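PDB 2HZG: mandelate racemase/muconate lactonizing enzyme/Enolase superfamily from Rhodobacter sphaeroides, which belongs to the enolase superfamily, pairing an N-terminal capping domain with a TIM-barrel domain that binds sodium ions in this model. Local coordinates for residues D27-R32 with L49-A54; T19-G24 with S139-D144; E206-A211 with H238-G243. All blocks are in the same frame, centred on the assembly; numbering follows the deposited sequence.

Contact 1 of 3, residues D27-R32 with L49-A54; sequences DALLVR and LPSIAA
L29 reaches from the strand to the helix and meets S51 and I52. Its two methyls divide the work. CD2 comes up against CB of S51 at 3.5 Å. CD1 lies beside the CG1-CD1 branch of I52, 3.8 Å from CG1 and 3.9 Å from CD1 of that residue. The CG of L29 stands anti to the backbone N (chi1 -179°), and this extends the fork toward the helix. The backbones stay well apart, with the CA atoms of L29 and S51 8.1 Å from each other.

The segments are strand 27-35 and helix 48-56 of the N-terminal domain. The strand is the middle one of a three-stranded antiparallel sheet, which packs against helices in this capping domain of the enolase superfamily. L29 therefore joins the sheet to a helix that follows it in the chain. M102 of helix 99-118 touches both L29 and S51, so a second helix shares the same apolar layer.

S51 offers carbon to L29 while its hydroxyl is used in another direction. OG lies beside the backbone N (chi1 -59°) and hydrogen-bonds to A47 O and to Q98 NE2. This buried polar atom is thus satisfied away from the leucine. I52 starts out pointing neither at the strand nor away from it. Its CG1 branch then bends the end of the side chain in to L29 CD1.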
ATOM      1  N   ASP A  27      -5.975   9.632  17.292  1.00 14.23           N
ATOM      2  CA  ASP A  27      -5.399  10.745  16.565  1.00 15.25           C
ATOM      3  C   ASP A  27      -6.145  10.910  15.251  1.00 14.88           C
ATOM      4  O   ASP A  27      -7.053  10.116  14.963  1.00 15.11           O
ATOM      5  CB  ASP A  27      -3.847  10.653  16.440  1.00 15.46           C
ATOM      6  CG  ASP A  27      -3.367   9.740  15.320  1.00 17.15           C
ATOM      7  OD1 ASP A  27      -4.172   9.052  14.681  1.00 17.40           O
ATOM      8  OD2 ASP A  27      -2.142   9.743  15.057  1.00 18.38           O
ATOM      9  N   ALA A  28      -5.837  11.968  14.509  1.00 14.41           N
ATOM     10  CA  ALA A  28      -6.548  12.253  13.261  1.00 14.60           C
ATOM     11  C   ALA A  28      -5.712  13.139  12.362  1.00 14.59           C
ATOM     12  O   ALA A  28      -4.878  13.909  12.832  1.00 15.05           O
ATOM     13  CB  ALA A  28      -7.927  12.936  13.533  1.00 13.36           C
ATOM     14  N   LEU A  29      -5.935  13.015  11.060  1.00 14.79           N
ATOM     15  CA  LEU A  29      -5.445  14.014  10.128  1.00 15.65           C
ATOM     16  C   LEU A  29      -6.659  14.620   9.426  1.00 15.20           C
ATOM     17  O   LEU A  29      -7.317  13.949   8.639  1.00 15.72           O
ATOM     18  CB  LEU A  29      -4.433  13.444   9.120  1.00 15.24           C
ATOM     19  CG  LEU A  29      -3.886  14.504   8.129  1.00 16.60           C
ATOM     20  CD1 LEU A  29      -3.067  15.601   8.811  1.00 15.09           C
ATOM     21  CD2 LEU A  29      -3.048  13.839   7.059  1.00 15.76           C
ATOM     22  N   LEU A  30      -6.964  15.877   9.755  1.00 15.43           N
ATOM     23  CA  LEU A  30      -8.091  16.572   9.137  1.00 15.38           C
ATOM     24  C   LEU A  30      -7.595  17.434   7.980  1.00 15.20           C
ATOM     25  O   LEU A  30      -6.469  17.915   7.982  1.00 14.21           O
ATOM     26  CB  LEU A  30      -8.833  17.435  10.172  1.00 15.69           C
ATOM     27  CG  LEU A  30      -9.538  16.751  11.357  1.00 16.69           C
ATOM     28  CD1 LEU A  30     -10.430  17.768  12.063  1.00 18.03           C
ATOM     29  CD2 LEU A  30     -10.388  15.558  10.918  1.00 16.61           C
ATOM     30  N   VAL A  31      -8.447  17.610   6.985  1.00 14.91           N
ATOM     31  CA  VAL A  31      -8.041  18.272   5.761  1.00 15.14           C
ATOM     32  C   VAL A  31      -9.084  19.325   5.465  1.00 15.20           C
ATOM     33  O   VAL A  31     -10.263  19.000   5.305  1.00 14.46           O
ATOM     34  CB  VAL A  31      -7.984  17.287   4.546  1.00 14.87           C
ATOM     35  CG1 VAL A  31      -7.587  18.033   3.277  1.00 14.97           C
ATOM     36  CG2 VAL A  31      -7.005  16.110   4.791  1.00 14.29           C
ATOM     37  N   ARG A  32      -8.651  20.583   5.399  1.00 15.46           N
ATOM     38  CA  ARG A  32      -9.555  21.660   5.010  1.00 16.10           C
ATOM     39  C   ARG A  32      -9.140  22.157   3.642  1.00 16.46           C
ATOM     40  O   ARG A  32      -8.023  22.655   3.476  1.00 17.17           O
ATOM     41  CB  ARG A  32      -9.519  22.821   6.024  1.00 16.54           C
ATOM     42  CG  ARG A  32     -10.540  23.936   5.709  1.00 16.83           C
ATOM     43  CD  ARG A  32     -10.416  25.146   6.633  1.00 19.44           C
ATOM     44  NE  ARG A  32      -9.079  25.727   6.607  1.00 20.10           N
ATOM     45  CZ  ARG A  32      -8.508  26.369   7.626  1.00 21.29           C
ATOM     46  NH1 ARG A  32      -9.170  26.539   8.778  1.00 21.92           N
ATOM     47  NH2 ARG A  32      -7.270  26.841   7.490  1.00 20.04           N
ATOM     48  N   LEU A  49       1.610  11.940  10.084  1.00 13.99           N
ATOM     49  CA  LEU A  49       2.847  12.514   9.586  1.00 13.77           C
ATOM     50  C   LEU A  49       3.285  11.950   8.219  1.00 13.13           C
ATOM     51  O   LEU A  49       3.669  12.721   7.353  1.00 13.24           O
ATOM     52  CB  LEU A  49       3.982  12.459  10.621  1.00 13.74           C
ATOM     53  CG  LEU A  49       5.341  13.028  10.196  1.00 14.72           C
ATOM     54  CD1 LEU A  49       5.279  14.556  10.104  1.00 13.44           C
ATOM     55  CD2 LEU A  49       6.420  12.612  11.193  1.00 15.56           C
ATOM     56  N   PRO A  50       3.265  10.614   8.035  1.00 13.47           N
ATOM     57  CA  PRO A  50       3.549  10.069   6.695  1.00 13.12           C
ATOM     58  C   PRO A  50       2.599  10.601   5.637  1.00 13.71           C
ATOM     59  O   PRO A  50       3.020  10.833   4.501  1.00 14.18           O
ATOM     60  CB  PRO A  50       3.346   8.560   6.886  1.00 13.44           C
ATOM     61  CG  PRO A  50       3.689   8.326   8.320  1.00 13.92           C
ATOM     62  CD  PRO A  50       3.062   9.536   9.017  1.00 12.96           C
ATOM     63  N   SER A  51       1.324  10.797   5.996  1.00 13.54           N
ATOM     64  CA  SER A  51       0.356  11.386   5.075  1.00 13.88           C
ATOM     65  C   SER A  51       0.706  12.833   4.740  1.00 13.69           C
ATOM     66  O   SER A  51       0.713  13.197   3.566  1.00 13.48           O
ATOM     67  CB  SER A  51      -1.075  11.292   5.625  1.00 13.21           C
ATOM     68  OG  SER A  51      -1.416   9.939   5.838  1.00 16.41           O
ATOM     69  N   ILE A  52       0.995  13.650   5.758  1.00 13.76           N
ATOM     70  CA  ILE A  52       1.444  15.029   5.510  1.00 14.59           C
ATOM     71  C   ILE A  52       2.697  15.026   4.617  1.00 14.86           C
ATOM     72  O   ILE A  52       2.794  15.813   3.677  1.00 14.34           O
ATOM     73  CB  ILE A  52       1.756  15.811   6.828  1.00 14.57           C
ATOM     74  CG1 ILE A  52       0.466  16.110   7.619  1.00 14.89           C
ATOM     75  CG2 ILE A  52       2.524  17.107   6.515  1.00 14.95           C
ATOM     76  CD1 ILE A  52       0.732  16.430   9.134  1.00 15.74           C
ATOM     77  N   ALA A  53       3.655  14.138   4.922  1.00 15.39           N
ATOM     78  CA  ALA A  53       4.854  13.988   4.083  1.00 15.59           C
ATOM     79  C   ALA A  53       4.524  13.656   2.623  1.00 15.51           C
ATOM     80  O   ALA A  53       5.121  14.243   1.717  1.00 16.40           O
ATOM     81  CB  ALA A  53       5.832  12.976   4.684  1.00 16.09           C
ATOM     82  N   ALA A  54       3.563  12.756   2.395  1.00 15.35           N
ATOM     83  CA  ALA A  54       3.060  12.458   1.047  1.00 15.14           C
ATOM     84  C   ALA A  54       2.486  13.702   0.353  1.00 14.89           C
ATOM     85  O   ALA A  54       2.609  13.857  -0.858  1.00 14.40           O
ATOM     86  CB  ALA A  54       2.004  11.287   1.071  1.00 14.13           C
TER

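Contact 2 of 3, residues T19-G24 with S139-D144; sequences TDAADG and SLLFGD
A single side chain, L141, makes every contact here, and what it meets is largely the backbone and the CB atoms of a loop. L141 ends the TIM-barrel strand 135-141. Segment 19-24 lies in the loop between strands 5-14 and 27-35 of the N-terminal domain. The contact therefore bridges the capping domain and the barrel. In this superfamily loops of the capping domain cover the C-terminal ends of the barrel strands, consistent with the place of L141. The side chain of L141 is about 8 Å from a bound sodium ion.

CD1 of L141 faces two CB atoms of the loop, that of D23 at 4.1 Å and that of A21 at 4.3 Å. CG of L141 lies beside its own backbone N (chi1 -61°), extending the fork to the loop.

T19 OG1 accepts from A21 N at 3.1 Å, an ST turn. A22 centres an inverse gamma turn, closed by a weak bond from D23 N to A21 O. D23 gives L141 only its CB. Its carboxylate is held by S25 OG at OD1 and by Q335 NE2 at OD2. F306 also packs on L141. CD2 of L141 rests 3.9 Å from the carbonyl oxygen of A22.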
ATOM      1  N   THR A  19      -2.199   5.225  23.265  1.00 20.89           N
ATOM      2  CA  THR A  19      -1.890   3.891  23.771  1.00 21.80           C
ATOM      3  C   THR A  19      -1.709   2.894  22.635  1.00 22.25           C
ATOM      4  O   THR A  19      -1.884   3.233  21.455  1.00 21.67           O
ATOM      5  CB  THR A  19      -3.017   3.339  24.675  1.00 21.58           C
ATOM      6  OG1 THR A  19      -4.145   2.981  23.856  1.00 20.84           O
ATOM      7  CG2 THR A  19      -3.443   4.385  25.741  1.00 21.94           C
ATOM      8  N   ASP A  20      -1.381   1.652  23.014  1.00 23.10           N
ATOM      9  CA  ASP A  20      -1.241   0.544  22.069  1.00 23.94           C
ATOM     10  C   ASP A  20      -2.551  -0.197  21.782  1.00 23.84           C
ATOM     11  O   ASP A  20      -2.535  -1.236  21.118  1.00 24.05           O
ATOM     12  CB  ASP A  20      -0.140  -0.435  22.519  1.00 25.00           C
ATOM     13  CG  ASP A  20       1.269   0.126  22.302  1.00 27.51           C
ATOM     14  OD1 ASP A  20       1.495   0.840  21.296  1.00 29.27           O
ATOM     15  OD2 ASP A  20       2.162  -0.141  23.138  1.00 30.72           O
ATOM     16  N   ALA A  21      -3.684   0.327  22.249  1.00 22.71           N
ATOM     17  CA  ALA A  21      -4.977  -0.148  21.747  1.00 22.42           C
ATOM     18  C   ALA A  21      -5.055   0.056  20.218  1.00 22.38           C
ATOM     19  O   ALA A  21      -4.565   1.069  19.698  1.00 21.63           O
ATOM     20  CB  ALA A  21      -6.104   0.585  22.413  1.00 21.64           C
ATOM     21  N   ALA A  22      -5.698  -0.896  19.521  1.00 22.31           N
ATOM     22  CA  ALA A  22      -5.933  -0.808  18.070  1.00 22.48           C
ATOM     23  C   ALA A  22      -7.155   0.077  17.817  1.00 22.30           C
ATOM     24  O   ALA A  22      -8.223  -0.385  17.373  1.00 23.22           O
ATOM     25  CB  ALA A  22      -6.139  -2.186  17.474  1.00 21.89           C
ATOM     26  N   ASP A  23      -6.976   1.359  18.100  1.00 21.28           N
ATOM     27  CA  ASP A  23      -8.090   2.286  18.215  1.00 20.36           C
ATOM     28  C   ASP A  23      -7.700   3.525  17.433  1.00 18.98           C
ATOM     29  O   ASP A  23      -6.876   4.304  17.893  1.00 18.81           O
ATOM     30  CB  ASP A  23      -8.320   2.618  19.706  1.00 20.47           C
ATOM     31  CG  ASP A  23      -9.412   3.679  19.928  1.00 21.06           C
ATOM     32  OD1 ASP A  23      -9.969   4.213  18.942  1.00 19.01           O
ATOM     33  OD2 ASP A  23      -9.725   3.966  21.112  1.00 23.24           O
ATOM     34  N   GLY A  24      -8.267   3.663  16.232  1.00 18.24           N
ATOM     35  CA  GLY A  24      -7.987   4.789  15.329  1.00 18.08           C
ATOM     36  C   GLY A  24      -8.543   6.145  15.755  1.00 17.68           C
ATOM     37  O   GLY A  24      -8.308   7.158  15.090  1.00 18.02           O
ATOM     38  N   SER A 139     -19.800  -0.402  17.995  1.00 16.36           N
ATOM     39  CA  SER A 139     -18.512  -0.956  17.655  1.00 15.95           C
ATOM     40  C   SER A 139     -17.517  -0.691  18.765  1.00 15.43           C
ATOM     41  O   SER A 139     -17.204   0.456  19.064  1.00 15.41           O
ATOM     42  CB  SER A 139     -18.005  -0.425  16.300  1.00 16.11           C
ATOM     43  OG  SER A 139     -16.954  -1.254  15.849  1.00 16.00           O
ATOM     44  N   LEU A 140     -17.019  -1.773  19.356  1.00 14.32           N
ATOM     45  CA  LEU A 140     -16.300  -1.710  20.617  1.00 14.88           C
ATOM     46  C   LEU A 140     -15.039  -2.556  20.589  1.00 14.34           C
ATOM     47  O   LEU A 140     -14.892  -3.417  19.746  1.00 14.86           O
ATOM     48  CB  LEU A 140     -17.217  -2.209  21.766  1.00 14.56           C
ATOM     49  CG  LEU A 140     -18.446  -1.350  22.064  1.00 16.13           C
ATOM     50  CD1 LEU A 140     -19.390  -2.083  23.019  1.00 16.97           C
ATOM     51  CD2 LEU A 140     -18.003  -0.012  22.649  1.00 16.32           C
ATOM     52  N   LEU A 141     -14.141  -2.338  21.538  1.00 14.83           N
ATOM     53  CA  LEU A 141     -13.010  -3.245  21.674  1.00 14.84           C
ATOM     54  C   LEU A 141     -13.317  -4.301  22.742  1.00 15.29           C
ATOM     55  O   LEU A 141     -13.970  -4.014  23.750  1.00 14.22           O
ATOM     56  CB  LEU A 141     -11.745  -2.477  22.014  1.00 15.09           C
ATOM     57  CG  LEU A 141     -11.310  -1.435  20.967  1.00 17.26           C
ATOM     58  CD1 LEU A 141     -10.145  -0.645  21.481  1.00 19.73           C
ATOM     59  CD2 LEU A 141     -10.989  -2.054  19.587  1.00 17.15           C
ATOM     60  N   PHE A 142     -12.859  -5.521  22.514  1.00 15.38           N
ATOM     61  CA  PHE A 142     -12.813  -6.513  23.587  1.00 16.02           C
ATOM     62  C   PHE A 142     -12.088  -5.954  24.812  1.00 16.48           C
ATOM     63  O   PHE A 142     -11.023  -5.346  24.678  1.00 16.65           O
ATOM     64  CB  PHE A 142     -12.080  -7.787  23.129  1.00 15.65           C
ATOM     65  CG  PHE A 142     -12.924  -8.711  22.311  1.00 15.54           C
ATOM     66  CD1 PHE A 142     -13.922  -9.480  22.920  1.00 12.86           C
ATOM     67  CD2 PHE A 142     -12.710  -8.838  20.932  1.00 13.41           C
ATOM     68  CE1 PHE A 142     -14.712 -10.338  22.185  1.00 12.42           C
ATOM     69  CE2 PHE A 142     -13.483  -9.717  20.181  1.00 11.37           C
ATOM     70  CZ  PHE A 142     -14.499 -10.467  20.808  1.00 12.69           C
ATOM     71  N   GLY A 143     -12.670  -6.167  26.002  1.00 17.12           N
ATOM     72  CA  GLY A 143     -11.992  -5.872  27.255  1.00 17.41           C
ATOM     73  C   GLY A 143     -10.819  -6.812  27.450  1.00 18.65           C
ATOM     74  O   GLY A 143     -10.731  -7.849  26.794  1.00 19.00           O
ATOM     75  N   ASP A 144      -9.912  -6.450  28.346  1.00 19.22           N
ATOM     76  CA  ASP A 144      -8.760  -7.285  28.657  1.00 20.62           C
ATOM     77  C   ASP A 144      -9.158  -8.569  29.391  1.00 20.54           C
ATOM     78  O   ASP A 144      -8.391  -9.532  29.415  1.00 20.81           O
ATOM     79  CB  ASP A 144      -7.714  -6.492  29.458  1.00 21.36           C
ATOM     80  CG  ASP A 144      -7.061  -5.368  28.625  1.00 25.66           C
ATOM     81  OD1 ASP A 144      -7.305  -5.302  27.393  1.00 27.78           O
ATOM     82  OD2 ASP A 144      -6.296  -4.556  29.205  1.00 29.64           O
TER

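Contact 3 of 3, residues E206-A211 with H238-G243; sequences EDVEAA and HAALAG
V208 and L241 point across the gap between two short helices, and each packs mainly on an alanine of the opposite helix. These helices, 208-212 and 235-242, follow successive strands of the TIM barrel, 195-199 and 225-227, and lie in its outer layer. Their closest CA atoms, those of V208 and L241, are 6.1 Å apart.

V208 turns its forked end toward A240. CG1 is 4.0 Å from A240 CB and CG2 is 4.1 Å from the same atom, so the alanine methyl faces both branches. CG1 also lies close to the backbone N of L241.

L241 reaches back the other way. Its CG is anti to the backbone N (chi1 -167°), and the fork extends to the first helix. There both methyls meet A211 CB, CD1 at 3.8 Å and CD2 at 3.9 Å. L241 CD1 also lies 4.0 Å from V208 O. I250 of strand 249-252 also touches L241, and F204 and F230 touch A211, so this end of the contact faces the barrel.

E209 forms a salt bridge with R244, just beyond the second helix. The first helix starts with D207 at its N-cap. D207 OD1 accepts from A210 N at 3.0 Å; the bond is nearly straight (168°), but the donor sits above the carboxylate plane.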
ATOM      1  N   GLU A 206      -1.858 -15.671   8.378  1.00 18.16           N
ATOM      2  CA  GLU A 206      -2.197 -16.592   7.281  1.00 18.78           C
ATOM      3  C   GLU A 206      -2.552 -17.989   7.805  1.00 18.67           C
ATOM      4  O   GLU A 206      -2.646 -18.948   7.036  1.00 18.30           O
ATOM      5  CB  GLU A 206      -1.026 -16.707   6.302  1.00 18.58           C
ATOM      6  CG  GLU A 206      -0.724 -15.417   5.561  1.00 20.25           C
ATOM      7  CD  GLU A 206       0.496 -15.560   4.653  1.00 21.63           C
ATOM      8  OE1 GLU A 206       0.393 -16.282   3.652  1.00 22.36           O
ATOM      9  OE2 GLU A 206       1.551 -14.965   4.957  1.00 24.24           O
ATOM     10  N   ASP A 207      -2.756 -18.093   9.115  1.00 18.45           N
ATOM     11  CA  ASP A 207      -2.943 -19.395   9.763  1.00 18.13           C
ATOM     12  C   ASP A 207      -4.427 -19.787   9.696  1.00 18.30           C
ATOM     13  O   ASP A 207      -5.223 -19.466  10.612  1.00 17.56           O
ATOM     14  CB  ASP A 207      -2.427 -19.302  11.190  1.00 18.20           C
ATOM     15  CG  ASP A 207      -2.286 -20.655  11.876  1.00 18.69           C
ATOM     16  OD1 ASP A 207      -2.902 -21.653  11.459  1.00 19.50           O
ATOM     17  OD2 ASP A 207      -1.564 -20.692  12.883  1.00 21.13           O
ATOM     18  N   VAL A 208      -4.805 -20.417   8.581  1.00 17.96           N
ATOM     19  CA  VAL A 208      -6.187 -20.847   8.361  1.00 18.15           C
ATOM     20  C   VAL A 208      -6.654 -21.763   9.500  1.00 18.66           C
ATOM     21  O   VAL A 208      -7.798 -21.647   9.975  1.00 18.04           O
ATOM     22  CB  VAL A 208      -6.390 -21.537   6.994  1.00 18.34           C
ATOM     23  CG1 VAL A 208      -7.832 -22.042   6.844  1.00 17.63           C
ATOM     24  CG2 VAL A 208      -6.050 -20.563   5.853  1.00 18.12           C
ATOM     25  N   GLU A 209      -5.781 -22.673   9.932  1.00 17.64           N
ATOM     26  CA  GLU A 209      -6.181 -23.645  10.939  1.00 17.99           C
ATOM     27  C   GLU A 209      -6.424 -23.007  12.310  1.00 16.80           C
ATOM     28  O   GLU A 209      -7.390 -23.358  12.963  1.00 16.83           O
ATOM     29  CB  GLU A 209      -5.207 -24.828  10.997  1.00 18.65           C
ATOM     30  CG  GLU A 209      -5.081 -25.571   9.624  1.00 23.01           C
ATOM     31  CD  GLU A 209      -6.419 -26.130   9.113  1.00 28.73           C
ATOM     32  OE1 GLU A 209      -7.241 -26.624   9.921  1.00 32.51           O
ATOM     33  OE2 GLU A 209      -6.670 -26.065   7.892  1.00 34.13           O
ATOM     34  N   ALA A 210      -5.563 -22.074  12.730  1.00 16.49           N
ATOM     35  CA  ALA A 210      -5.794 -21.294  13.971  1.00 16.45           C
ATOM     36  C   ALA A 210      -7.137 -20.549  13.930  1.00 16.48           C
ATOM     37  O   ALA A 210      -7.874 -20.541  14.912  1.00 17.00           O
ATOM     38  CB  ALA A 210      -4.654 -20.330  14.229  1.00 14.89           C
ATOM     39  N   ALA A 211      -7.449 -19.931  12.792  1.00 16.75           N
ATOM     40  CA  ALA A 211      -8.724 -19.236  12.606  1.00 16.84           C
ATOM     41  C   ALA A 211      -9.893 -20.220  12.618  1.00 16.72           C
ATOM     42  O   ALA A 211     -10.921 -19.990  13.289  1.00 15.96           O
ATOM     43  CB  ALA A 211      -8.711 -18.437  11.296  1.00 17.30           C
ATOM     44  N   HIS A 238      -8.694 -16.393   3.288  1.00 14.97           N
ATOM     45  CA  HIS A 238     -10.108 -16.022   3.478  1.00 15.90           C
ATOM     46  C   HIS A 238     -11.061 -17.044   2.852  1.00 15.93           C
ATOM     47  O   HIS A 238     -12.021 -17.500   3.491  1.00 15.30           O
ATOM     48  CB  HIS A 238     -10.390 -14.641   2.872  1.00 15.95           C
ATOM     49  CG  HIS A 238      -9.959 -13.492   3.728  1.00 16.75           C
ATOM     50  ND1 HIS A 238      -8.655 -13.046   3.778  1.00 17.70           N
ATOM     51  CD2 HIS A 238     -10.670 -12.669   4.538  1.00 17.99           C
ATOM     52  CE1 HIS A 238      -8.581 -12.003   4.587  1.00 17.91           C
ATOM     53  NE2 HIS A 238      -9.790 -11.747   5.053  1.00 17.33           N
ATOM     54  N   ALA A 239     -10.791 -17.390   1.590  1.00 16.02           N
ATOM     55  CA  ALA A 239     -11.595 -18.358   0.862  1.00 16.50           C
ATOM     56  C   ALA A 239     -11.550 -19.732   1.544  1.00 17.04           C
ATOM     57  O   ALA A 239     -12.576 -20.389   1.672  1.00 17.31           O
ATOM     58  CB  ALA A 239     -11.122 -18.467  -0.627  1.00 15.94           C
ATOM     59  N   ALA A 240     -10.365 -20.172   1.956  1.00 17.53           N
ATOM     60  CA  ALA A 240     -10.237 -21.456   2.692  1.00 18.82           C
ATOM     61  C   ALA A 240     -11.096 -21.467   3.972  1.00 19.05           C
ATOM     62  O   ALA A 240     -11.826 -22.420   4.230  1.00 20.12           O
ATOM     63  CB  ALA A 240      -8.769 -21.752   3.015  1.00 17.78           C
ATOM     64  N   LEU A 241     -11.019 -20.399   4.759  1.00 19.31           N
ATOM     65  CA  LEU A 241     -11.807 -20.283   5.982  1.00 19.48           C
ATOM     66  C   LEU A 241     -13.315 -20.325   5.702  1.00 20.63           C
ATOM     67  O   LEU A 241     -14.069 -21.029   6.390  1.00 21.14           O
ATOM     68  CB  LEU A 241     -11.441 -18.996   6.740  1.00 18.61           C
ATOM     69  CG  LEU A 241     -11.963 -18.894   8.189  1.00 18.03           C
ATOM     70  CD1 LEU A 241     -11.389 -20.017   9.062  1.00 15.73           C
ATOM     71  CD2 LEU A 241     -11.622 -17.526   8.788  1.00 14.12           C
ATOM     72  N   ALA A 242     -13.745 -19.564   4.700  1.00 21.58           N
ATOM     73  CA  ALA A 242     -15.142 -19.507   4.304  1.00 23.19           C
ATOM     74  C   ALA A 242     -15.681 -20.857   3.811  1.00 24.51           C
ATOM     75  O   ALA A 242     -16.882 -21.079   3.856  1.00 25.27           O
ATOM     76  CB  ALA A 242     -15.344 -18.434   3.237  1.00 23.00           C
ATOM     77  N   GLY A 243     -14.803 -21.741   3.340  1.00 25.36           N
ATOM     78  CA  GLY A 243     -15.226 -23.046   2.816  1.00 26.78           C
ATOM     79  C   GLY A 243     -15.338 -24.149   3.858  1.00 27.35           C
ATOM     80  O   GLY A 243     -15.655 -25.280   3.524  1.00 28.02           O
TER

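Overall arrangement
Contact 1 is the buried one and stays within the N-terminal domain, where it joins sheet to helix. Contacts 2 and 3 are only partly buried. Contact 2 ties a loop of the N-terminal domain to a barrel strand, while contact 3 joins two helices of the barrel's outer layer. All three rest on apolar touches, and none has a hydrogen bond across its segments. A leucine is central to each, but it meets only side-chain carbons in contact 1 and also a carbonyl oxygen in contacts 2 and 3. Segments 19-24 and 27-32 adjoin in sequence. Contacts 1 and 3 lie farthest apart, with centres about 35 Å from each other.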